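Local coordinates for protein sulfate transporter/antisigma-factor antagonist STAS (Planctomyces limnophilus, PDB 3T6O) that probably acts as an anti-sigma factor antagonist, at residues S64-E67 with L68-G72. Numbering follows the deposited sequence.
Sequences SFIE and LLVRG
From Leu68 N to Ser64 O through Arg71 N to Glu67 O, four successive i to i+4 hydrogen bonds wind residues 64-71 into regular alpha-helix; the straightest, Leu69 N to Phe65 O, spans 3.0 Å at 168°. The same i to i+4 spacing that makes these backbone bonds also pairs side chains along the helix, Phe65 with Leu69 and Ile66 with Val70. With CG of Phe65 anti to its own nitrogen (chi1 -178°), the ring reaches forward along the helix and offers a face to Leu69. Leu69 CG stands 4.1 Å from the ring centroid in a CH-pi contact displaced toward the rim, and both methyls settle over the same face near its outer end, CD1 of Leu69 3.7 Å from Phe65 CE2 and CD2 equally near Phe65 CZ. Ile66 and Val70 meet more loosely through their CG2 methyls, 4.3 Å apart. The aliphatic part of Arg71 runs back along the preceding turn, its CG 3.4 Å from Glu67 O. In the STAS fold around it, helix 63-76 packs against helix 29-41 through Phe65 on Val32 and Leu68 on Phe39, Phe65 also meets Phe61 of strand 60-61, and His101 of a second subunit packs on Ile66 and Val70.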
loop_
_atom_site.group_PDB
_atom_site.type_symbol
_atom_site.label_atom_id
_atom_site.label_comp_id
_atom_site.label_asym_id
_atom_site.label_seq_id
_atom_site.Cartn_x
_atom_site.Cartn_y
_atom_site.Cartn_z
ATOM N N SER A 64 -10.863 -2.274 -1.100
ATOM C CA SER A 64 -10.880 -0.947 -0.458
ATOM C C SER A 64 -11.342 -1.070 0.986
ATOM O O SER A 64 -10.767 -0.475 1.878
ATOM C CB SER A 64 -11.884 -0.007 -1.119
ATOM O OG SER A 64 -11.565 0.185 -2.437
ATOM N N PHE A 65 -12.383 -1.861 1.203
ATOM C CA PHE A 65 -12.905 -2.031 2.534
ATOM C C PHE A 65 -11.991 -2.882 3.391
ATOM O O PHE A 65 -11.790 -2.575 4.561
ATOM C CB PHE A 65 -14.288 -2.618 2.483
ATOM C CG PHE A 65 -14.929 -2.782 3.845
ATOM C CD1 PHE A 65 -15.195 -1.680 4.648
ATOM C CD2 PHE A 65 -15.238 -4.031 4.326
ATOM C CE1 PHE A 65 -15.819 -1.858 5.906
ATOM C CE2 PHE A 65 -15.849 -4.216 5.563
ATOM C CZ PHE A 65 -16.148 -3.109 6.351
ATOM N N ILE A 66 -11.400 -3.927 2.834
ATOM C CA ILE A 66 -10.483 -4.741 3.611
ATOM C C ILE A 66 -9.298 -3.893 4.046
ATOM O O ILE A 66 -8.823 -4.032 5.165
ATOM C CB ILE A 66 -9.995 -5.994 2.855
ATOM C CG1 ILE A 66 -11.168 -6.965 2.649
ATOM C CG2 ILE A 66 -8.912 -6.721 3.665
ATOM C CD1 ILE A 66 -10.735 -8.273 1.958
ATOM N N GLU A 67 -8.824 -3.039 3.146
ATOM C CA GLU A 67 -7.759 -2.105 3.445
ATOM C C GLU A 67 -8.121 -1.173 4.621
ATOM O O GLU A 67 -7.307 -0.974 5.523
ATOM C CB GLU A 67 -7.429 -1.240 2.232
ATOM C CG GLU A 67 -6.573 -1.910 1.232
ATOM C CD GLU A 67 -6.382 -1.065 -0.053
ATOM O OE1 GLU A 67 -6.799 0.149 -0.071
ATOM O OE2 GLU A 67 -5.819 -1.647 -1.007
ATOM N N LEU A 68 -9.326 -0.627 4.608
ATOM C CA LEU A 68 -9.754 0.192 5.774
ATOM C C LEU A 68 -9.719 -0.598 7.067
ATOM O O LEU A 68 -9.226 -0.121 8.076
ATOM C CB LEU A 68 -11.160 0.743 5.596
ATOM C CG LEU A 68 -11.669 1.712 6.699
ATOM C CD1 LEU A 68 -10.738 2.921 6.916
ATOM C CD2 LEU A 68 -13.059 2.168 6.315
ATOM N N LEU A 69 -10.276 -1.806 7.047
ATOM C CA LEU A 69 -10.319 -2.652 8.245
ATOM C C LEU A 69 -8.897 -2.893 8.819
ATOM O O LEU A 69 -8.673 -2.861 10.054
ATOM C CB LEU A 69 -11.044 -3.947 7.948
ATOM C CG LEU A 69 -12.583 -4.013 7.716
ATOM C CD1 LEU A 69 -13.068 -5.465 7.651
ATOM C CD2 LEU A 69 -13.360 -3.291 8.759
ATOM N N VAL A 70 -7.935 -3.054 7.912
ATOM C CA VAL A 70 -6.533 -3.309 8.271
ATOM C C VAL A 70 -5.972 -2.060 8.957
ATOM O O VAL A 70 -5.242 -2.165 9.924
ATOM C CB VAL A 70 -5.723 -3.759 7.043
ATOM C CG1 VAL A 70 -4.220 -3.705 7.275
ATOM C CG2 VAL A 70 -6.151 -5.225 6.593
ATOM N N ARG A 71 -6.367 -0.884 8.490
ATOM C CA ARG A 71 -5.947 0.360 9.140
ATOM C C ARG A 71 -6.472 0.451 10.549
ATOM O O ARG A 71 -5.770 0.928 11.449
ATOM C CB ARG A 71 -6.366 1.608 8.350
ATOM C CG ARG A 71 -5.746 1.713 6.997
ATOM C CD ARG A 71 -6.340 2.887 6.210
ATOM N NE ARG A 71 -5.925 4.131 6.795
ATOM C CZ ARG A 71 -6.457 5.328 6.552
ATOM N NH1 ARG A 71 -7.485 5.458 5.722
ATOM N NH2 ARG A 71 -5.929 6.406 7.139
ATOM N N GLY A 72 -7.711 0.047 10.741
ATOM C CA GLY A 72 -8.322 0.020 12.068
ATOM C C GLY A 72 -7.591 -0.984 12.934
ATOM O O GLY A 72 -7.173 -0.683 14.048
#